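Local atomic coordinates of arylsulfatase (Pseudoalteromonas sp. MB47, PDB entry 7AJ0), a protein that probably removes sulfate ester groups from the algal polysaccharide fucoidan as a hexameric, calcium-binding, exo-acting sulfatase. Residues 329-334 and 452-457; 346-351 and 442-447. All coordinates share one frame; numbering follows the deposited sequence.

In the fold
Contacts 1 and 2 are both buried and join loops of the sulfatase family region to the same two-stranded antiparallel ribbon, 442-446 with 456-460. Their centres lie about 10 Å apart. The strands pair directly, with F457 N and N445 O 2.8 Å apart in a probable hydrogen bond. Contact 1 is polar: at the turn leading into strand 456-460, the D331 carboxylate takes backbone N-H groups, while the neighbouring N329 lies near the calcium site. Contact 2, on strand 442-446, is mostly aromatic, with one weak indole bond and one water. Both reach the second subunit of the hexamer; contact 1 also meets a third, and contact 2 a fourth.

Contact 1 of 2, residues 329-334 and 452-457; sequences NEDTWP and NIDASF
The D331 carboxylate is met by two consecutive backbone N-H groups, of I453 and D454. I453 N approaches the syn side of D331 OD1 near the carboxylate plane, at 3.1 Å and fairly straight (164°). D454 N comes instead from above that plane to D331 OD2 at 3.0 Å. The D454 carboxylate stands nearly upright against the first, the two planes 78° apart, and its OD2 lies 3.0 Å from D331 OD2 with no hydrogen bond between them. R451 forms a salt bridge with D454 OD2 and probably eases this repulsion, while D454 OD1 takes a hydrogen bond from H482 of a second subunit. With CG beside its own backbone N (chi1 -68°), D331 sends both oxygens into the turn. With an alanine here, the N-H groups of I453 and D454 would probably lose these acceptors and the turn would be freer to shift. The I453 side chain crosses the D331 side chain at a slant, CG1 3.3 Å from D331 OD1, and its CD1 end reaches N329 OD1 at 3.6 Å. N329 touches D61, a calcium ligand, and its side chain is about 7 Å from the metal. The site is thus an aspartate side chain accepting two successive backbone N-H groups of the turn before strand 456-460, placed where the loop after strand 318-324 of the sulfatase fold meets the C-terminal ribbon.

Contact 2 of 2, residues 346-351 and 442-447; sequences GTTWEG and KVFNTA
T347 covers one face of the F444 ring with its CA and CB: the CA is 3.8 Å from the ring centroid and almost on the ring normal, a CH-pi contact. F444 turns CG beside its backbone N (chi1 -72°), which brings the ring under T347. T347 CG2 rests 3.8 Å from F444 CB. The T347 hydroxyl is engaged elsewhere, with G344 O. T348 comes to the same ring from the edge, its OG1 in the ring plane and 3.2 Å from F444 CE1. This follows from a chi1 of 46°, which sets T348 OG1 between backbone N and carbonyl carbon; there it also bonds T430 and a water that donates to K442 O at 2.7 Å. The loop 346-349 packs on strand 442-446, half of an antiparallel ribbon with strand 456-460, and W349 is the N-cap of helix 350-353, whose first N-H, that of E350, is taken by E476. The W349 indole reaches back to the strand. It turns its NE1 edge to F444 O, near the ring plane, 3.0 Å from NE1, but the bond is weak, bent to 135°. Farther along the indole, W349 CZ2 packs on V443 CG1 at 3.6 Å, while R342 makes a cation-pi contact with the ring system and H440 meets it obliquely. At the start of the loop, G346 O bonds T463 OG1 of the second subunit, and that same residue packs on F444.

Contact 1 of 2, residues 329-334 and 452-457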
ATOM      1  N   ASN A 329      10.398 -10.642  19.259  1.00 22.21           N
ATOM      2  CA  ASN A 329      10.805 -11.144  17.949  1.00 30.87           C
ATOM      3  C   ASN A 329       9.546 -11.562  17.200  1.00 22.76           C
ATOM      4  O   ASN A 329       9.146 -12.727  17.213  1.00 22.97           O
ATOM      5  CB  ASN A 329      11.779 -12.307  18.095  1.00 31.55           C
ATOM      6  CG  ASN A 329      12.340 -12.764  16.765  1.00 23.13           C
ATOM      7  OD1 ASN A 329      11.851 -12.372  15.706  1.00 32.43           O
ATOM      8  ND2 ASN A 329      13.371 -13.600  16.813  1.00 24.38           N
ATOM      9  N   GLU A 330       8.909 -10.596  16.538  1.00 22.75           N
ATOM     10  CA  GLU A 330       7.693 -10.894  15.793  1.00 23.01           C
ATOM     11  C   GLU A 330       7.955 -11.770  14.574  1.00 23.45           C
ATOM     12  O   GLU A 330       7.016 -12.387  14.059  1.00 27.32           O
ATOM     13  CB  GLU A 330       7.017  -9.595  15.354  1.00 22.96           C
ATOM     14  CG  GLU A 330       6.666  -8.662  16.499  1.00 22.60           C
ATOM     15  CD  GLU A 330       5.687  -7.577  16.088  1.00 50.47           C
ATOM     16  OE1 GLU A 330       5.824  -7.040  14.968  1.00 46.80           O
ATOM     17  OE2 GLU A 330       4.772  -7.270  16.883  1.00 49.56           O
ATOM     18  N   ASP A 331       9.204 -11.848  14.108  1.00 31.36           N
ATOM     19  CA  ASP A 331       9.492 -12.600  12.893  1.00 24.03           C
ATOM     20  C   ASP A 331       9.262 -14.094  13.074  1.00 24.29           C
ATOM     21  O   ASP A 331       8.986 -14.797  12.095  1.00 24.75           O
ATOM     22  CB  ASP A 331      10.934 -12.356  12.444  1.00 24.13           C
ATOM     23  CG  ASP A 331      11.166 -10.937  11.977  1.00 25.73           C
ATOM     24  OD1 ASP A 331      11.223 -10.031  12.838  1.00 23.61           O
ATOM     25  OD2 ASP A 331      11.290 -10.728  10.750  1.00 24.38           O
ATOM     26  N   THR A 332       9.384 -14.600  14.301  1.00 24.06           N
ATOM     27  CA  THR A 332       9.200 -16.017  14.577  1.00 24.33           C
ATOM     28  C   THR A 332       7.807 -16.325  15.116  1.00 24.31           C
ATOM     29  O   THR A 332       7.612 -17.362  15.758  1.00 24.43           O
ATOM     30  CB  THR A 332      10.267 -16.515  15.557  1.00 24.21           C
ATOM     31  OG1 THR A 332      10.237 -15.737  16.759  1.00 23.73           O
ATOM     32  CG2 THR A 332      11.645 -16.418  14.931  1.00 24.38           C
ATOM     33  N   TRP A 333       6.841 -15.449  14.864  1.00 24.21           N
ATOM     34  CA  TRP A 333       5.473 -15.681  15.303  1.00 24.26           C
ATOM     35  C   TRP A 333       5.007 -17.060  14.834  1.00 24.77           C
ATOM     36  O   TRP A 333       5.312 -17.463  13.703  1.00 25.15           O
ATOM     37  CB  TRP A 333       4.559 -14.582  14.748  1.00 24.24           C
ATOM     38  CG  TRP A 333       3.185 -14.622  15.315  1.00 24.29           C
ATOM     39  CD1 TRP A 333       2.722 -13.934  16.401  1.00 23.96           C
ATOM     40  CD2 TRP A 333       2.088 -15.412  14.844  1.00 24.75           C
ATOM     41  NE1 TRP A 333       1.404 -14.248  16.633  1.00 27.04           N
ATOM     42  CE2 TRP A 333       0.992 -15.154  15.690  1.00 24.69           C
ATOM     43  CE3 TRP A 333       1.927 -16.313  13.788  1.00 25.27           C
ATOM     44  CZ2 TRP A 333      -0.247 -15.759  15.510  1.00 25.13           C
ATOM     45  CZ3 TRP A 333       0.696 -16.915  13.612  1.00 25.70           C
ATOM     46  CH2 TRP A 333      -0.375 -16.635  14.467  1.00 26.65           C
ATOM     47  N   PRO A 334       4.255 -17.811  15.658  1.00 24.85           N
ATOM     48  CA  PRO A 334       3.683 -17.456  16.961  1.00 24.53           C
ATOM     49  C   PRO A 334       4.589 -17.712  18.159  1.00 24.25           C
ATOM     50  O   PRO A 334       4.116 -17.678  19.292  1.00 30.18           O
ATOM     51  CB  PRO A 334       2.444 -18.362  17.040  1.00 24.95           C
ATOM     52  CG  PRO A 334       2.879 -19.599  16.324  1.00 25.40           C
ATOM     53  CD  PRO A 334       3.833 -19.159  15.228  1.00 25.40           C
ATOM     54  N   ASN A 452       9.797  -7.498  10.866  1.00 23.84           N
ATOM     55  CA  ASN A 452      10.659  -6.351  11.129  1.00 23.64           C
ATOM     56  C   ASN A 452      12.113  -6.667  10.800  1.00 23.83           C
ATOM     57  O   ASN A 452      12.808  -5.862  10.169  1.00 23.99           O
ATOM     58  CB  ASN A 452      10.522  -5.928  12.593  1.00 23.16           C
ATOM     59  CG  ASN A 452       9.076  -5.792  13.026  1.00 26.10           C
ATOM     60  OD1 ASN A 452       8.596  -6.542  13.880  1.00 27.10           O
ATOM     61  ND2 ASN A 452       8.372  -4.834  12.435  1.00 33.29           N
ATOM     62  N   ILE A 453      12.591  -7.838  11.218  1.00 23.85           N
ATOM     63  CA  ILE A 453      13.994  -8.179  11.023  1.00 24.07           C
ATOM     64  C   ILE A 453      14.259  -8.576   9.575  1.00 24.64           C
ATOM     65  O   ILE A 453      15.229  -8.122   8.958  1.00 28.51           O
ATOM     66  CB  ILE A 453      14.407  -9.307  11.989  1.00 23.96           C
ATOM     67  CG1 ILE A 453      14.265  -8.854  13.442  1.00 23.44           C
ATOM     68  CG2 ILE A 453      15.842  -9.753  11.711  1.00 24.28           C
ATOM     69  CD1 ILE A 453      14.285  -9.990  14.448  1.00 29.85           C
ATOM     70  N   ASP A 454      13.394  -9.416   9.009  1.00 27.32           N
ATOM     71  CA  ASP A 454      13.715 -10.170   7.807  1.00 25.50           C
ATOM     72  C   ASP A 454      13.140  -9.592   6.522  1.00 25.87           C
ATOM     73  O   ASP A 454      13.448 -10.111   5.445  1.00 26.44           O
ATOM     74  CB  ASP A 454      13.224 -11.617   7.970  1.00 25.66           C
ATOM     75  CG  ASP A 454      13.833 -12.304   9.179  1.00 28.63           C
ATOM     76  OD1 ASP A 454      15.065 -12.202   9.359  1.00 38.36           O
ATOM     77  OD2 ASP A 454      13.082 -12.939   9.952  1.00 25.97           O
ATOM     78  N   ALA A 455      12.327  -8.543   6.595  1.00 25.62           N
ATOM     79  CA  ALA A 455      11.709  -7.986   5.396  1.00 26.01           C
ATOM     80  C   ALA A 455      11.504  -6.482   5.563  1.00 25.74           C
ATOM     81  O   ALA A 455      10.411  -5.952   5.355  1.00 28.70           O
ATOM     82  CB  ALA A 455      10.388  -8.695   5.089  1.00 26.20           C
ATOM     83  N   SER A 456      12.571  -5.773   5.925  1.00 25.57           N
ATOM     84  CA  SER A 456      12.495  -4.348   6.194  1.00 25.52           C
ATOM     85  C   SER A 456      13.543  -3.588   5.395  1.00 25.69           C
ATOM     86  O   SER A 456      14.515  -4.159   4.893  1.00 26.04           O
ATOM     87  CB  SER A 456      12.686  -4.050   7.692  1.00 26.02           C
ATOM     88  OG  SER A 456      11.508  -4.334   8.421  1.00 32.07           O
ATOM     89  N   PHE A 457      13.313  -2.281   5.279  1.00 28.42           N
ATOM     90  CA  PHE A 457      14.278  -1.338   4.744  1.00 25.93           C
ATOM     91  C   PHE A 457      14.662  -0.346   5.836  1.00 25.48           C
ATOM     92  O   PHE A 457      13.905  -0.115   6.784  1.00 25.02           O
ATOM     93  CB  PHE A 457      13.720  -0.553   3.550  1.00 26.39           C
ATOM     94  CG  PHE A 457      12.947  -1.384   2.573  1.00 26.80           C
ATOM     95  CD1 PHE A 457      13.602  -2.182   1.650  1.00 27.34           C
ATOM     96  CD2 PHE A 457      11.564  -1.346   2.555  1.00 26.73           C
ATOM     97  CE1 PHE A 457      12.889  -2.941   0.739  1.00 27.78           C
ATOM     98  CE2 PHE A 457      10.846  -2.101   1.645  1.00 32.25           C
ATOM     99  CZ  PHE A 457      11.511  -2.899   0.735  1.00 27.69           C
TER

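Contact 2 of 2, residues 346-351 and 442-447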
ATOM      1  N   GLY A 346      14.860  -5.743  16.123  1.00 22.46           N
ATOM      2  CA  GLY A 346      15.477  -5.438  14.854  1.00 22.81           C
ATOM      3  C   GLY A 346      15.144  -4.083  14.280  1.00 22.82           C
ATOM      4  O   GLY A 346      15.528  -3.801  13.138  1.00 23.16           O
ATOM      5  N   THR A 347      14.434  -3.240  15.023  1.00 22.52           N
ATOM      6  CA  THR A 347      14.107  -1.897  14.571  1.00 22.56           C
ATOM      7  C   THR A 347      14.210  -0.950  15.756  1.00 22.27           C
ATOM      8  O   THR A 347      14.136  -1.364  16.916  1.00 22.01           O
ATOM      9  CB  THR A 347      12.699  -1.811  13.966  1.00 22.62           C
ATOM     10  OG1 THR A 347      11.717  -1.981  14.997  1.00 22.32           O
ATOM     11  CG2 THR A 347      12.500  -2.880  12.904  1.00 24.04           C
ATOM     12  N   THR A 348      14.378   0.335  15.453  1.00 22.35           N
ATOM     13  CA  THR A 348      14.384   1.373  16.473  1.00 22.15           C
ATOM     14  C   THR A 348      13.021   2.038  16.629  1.00 22.06           C
ATOM     15  O   THR A 348      12.940   3.165  17.128  1.00 22.02           O
ATOM     16  CB  THR A 348      15.457   2.418  16.168  1.00 22.36           C
ATOM     17  OG1 THR A 348      15.391   2.791  14.788  1.00 22.69           O
ATOM     18  CG2 THR A 348      16.837   1.859  16.491  1.00 22.43           C
ATOM     19  N   TRP A 349      11.953   1.374  16.194  1.00 22.08           N
ATOM     20  CA  TRP A 349      10.636   1.714  16.707  1.00 21.97           C
ATOM     21  C   TRP A 349      10.603   1.413  18.204  1.00 21.68           C
ATOM     22  O   TRP A 349      11.431   0.664  18.732  1.00 21.57           O
ATOM     23  CB  TRP A 349       9.541   0.930  15.990  1.00 22.10           C
ATOM     24  CG  TRP A 349       9.369   1.283  14.545  1.00 22.45           C
ATOM     25  CD1 TRP A 349       9.561   0.459  13.475  1.00 22.69           C
ATOM     26  CD2 TRP A 349       8.972   2.550  14.009  1.00 22.64           C
ATOM     27  NE1 TRP A 349       9.304   1.132  12.306  1.00 23.02           N
ATOM     28  CE2 TRP A 349       8.941   2.418  12.606  1.00 23.00           C
ATOM     29  CE3 TRP A 349       8.638   3.782  14.577  1.00 22.60           C
ATOM     30  CZ2 TRP A 349       8.594   3.473  11.766  1.00 23.31           C
ATOM     31  CZ3 TRP A 349       8.293   4.825  13.743  1.00 22.90           C
ATOM     32  CH2 TRP A 349       8.273   4.665  12.352  1.00 23.25           C
ATOM     33  N   GLU A 350       9.634   2.005  18.898  1.00 21.61           N
ATOM     34  CA  GLU A 350       9.548   1.782  20.338  1.00 21.40           C
ATOM     35  C   GLU A 350       9.382   0.304  20.664  1.00 21.31           C
ATOM     36  O   GLU A 350       9.876  -0.162  21.697  1.00 21.16           O
ATOM     37  CB  GLU A 350       8.401   2.601  20.922  1.00 21.43           C
ATOM     38  CG  GLU A 350       8.657   4.097  20.880  1.00 21.53           C
ATOM     39  CD  GLU A 350       9.810   4.505  21.770  1.00 23.76           C
ATOM     40  OE1 GLU A 350       9.724   4.259  22.992  1.00 37.78           O
ATOM     41  OE2 GLU A 350      10.807   5.056  21.251  1.00 21.52           O
ATOM     42  N   GLY A 351       8.716  -0.453  19.788  1.00 21.43           N
ATOM     43  CA  GLY A 351       8.541  -1.873  20.033  1.00 21.40           C
ATOM     44  C   GLY A 351       9.848  -2.627  20.172  1.00 21.35           C
ATOM     45  O   GLY A 351       9.904  -3.661  20.842  1.00 21.29           O
ATOM     46  N   LYS A 442      16.465   8.095  10.747  1.00 24.41           N
ATOM     47  CA  LYS A 442      16.344   6.992   9.801  1.00 24.56           C
ATOM     48  C   LYS A 442      15.237   6.081  10.306  1.00 24.18           C
ATOM     49  O   LYS A 442      15.111   5.857  11.514  1.00 23.77           O
ATOM     50  CB  LYS A 442      17.661   6.232   9.646  1.00 24.72           C
ATOM     51  CG  LYS A 442      18.736   7.034   8.914  1.00 25.32           C
ATOM     52  CD  LYS A 442      20.050   6.275   8.814  1.00 30.24           C
ATOM     53  CE  LYS A 442      21.089   7.075   8.037  1.00 26.05           C
ATOM     54  NZ  LYS A 442      22.379   6.339   7.919  1.00 45.30           N
ATOM     55  N   VAL A 443      14.434   5.561   9.381  1.00 24.35           N
ATOM     56  CA  VAL A 443      13.184   4.886   9.709  1.00 24.09           C
ATOM     57  C   VAL A 443      13.192   3.485   9.118  1.00 24.20           C
ATOM     58  O   VAL A 443      13.508   3.305   7.936  1.00 24.63           O
ATOM     59  CB  VAL A 443      11.971   5.686   9.195  1.00 24.28           C
ATOM     60  CG1 VAL A 443      10.721   4.820   9.160  1.00 24.18           C
ATOM     61  CG2 VAL A 443      11.756   6.914  10.064  1.00 24.11           C
ATOM     62  N   PHE A 444      12.835   2.500   9.940  1.00 23.85           N
ATOM     63  CA  PHE A 444      12.625   1.143   9.459  1.00 23.96           C
ATOM     64  C   PHE A 444      11.235   1.031   8.843  1.00 24.11           C
ATOM     65  O   PHE A 444      10.241   1.441   9.452  1.00 25.09           O
ATOM     66  CB  PHE A 444      12.773   0.138  10.598  1.00 23.58           C
ATOM     67  CG  PHE A 444      14.186  -0.044  11.069  1.00 23.53           C
ATOM     68  CD1 PHE A 444      14.725   0.797  12.026  1.00 23.29           C
ATOM     69  CD2 PHE A 444      14.972  -1.066  10.564  1.00 23.77           C
ATOM     70  CE1 PHE A 444      16.022   0.628  12.467  1.00 23.30           C
ATOM     71  CE2 PHE A 444      16.270  -1.241  11.002  1.00 23.79           C
ATOM     72  CZ  PHE A 444      16.795  -0.392  11.953  1.00 23.55           C
ATOM     73  N   ASN A 445      11.164   0.478   7.637  1.00 24.54           N
ATOM     74  CA  ASN A 445       9.908   0.306   6.917  1.00 24.80           C
ATOM     75  C   ASN A 445       9.761  -1.170   6.582  1.00 24.94           C
ATOM     76  O   ASN A 445      10.642  -1.754   5.943  1.00 25.24           O
ATOM     77  CB  ASN A 445       9.881   1.174   5.659  1.00 34.13           C
ATOM     78  CG  ASN A 445       8.474   1.452   5.177  1.00 35.94           C
ATOM     79  OD1 ASN A 445       7.680   2.087   5.873  1.00 43.52           O
ATOM     80  ND2 ASN A 445       8.161   0.988   3.975  1.00 41.97           N
ATOM     81  N   THR A 446       8.657  -1.771   7.017  1.00 28.64           N
ATOM     82  CA  THR A 446       8.476  -3.215   6.966  1.00 24.89           C
ATOM     83  C   THR A 446       7.535  -3.593   5.831  1.00 25.40           C
ATOM     84  O   THR A 446       6.421  -3.067   5.738  1.00 26.40           O
ATOM     85  CB  THR A 446       7.932  -3.731   8.301  1.00 24.43           C
ATOM     86  OG1 THR A 446       8.758  -3.252   9.371  1.00 24.00           O
ATOM     87  CG2 THR A 446       7.909  -5.252   8.317  1.00 24.54           C
ATOM     88  N   ALA A 447       7.980  -4.523   4.985  1.00 25.79           N
ATOM     89  CA  ALA A 447       7.244  -4.892   3.783  1.00 32.24           C
ATOM     90  C   ALA A 447       6.245  -6.019   4.007  1.00 26.44           C
ATOM     91  O   ALA A 447       5.253  -6.107   3.275  1.00 29.31           O
ATOM     92  CB  ALA A 447       8.222  -5.302   2.676  1.00 26.89           C
TER
HETATM   93  O   HOH W   1      14.106   4.598  13.734  1.00 22.07           O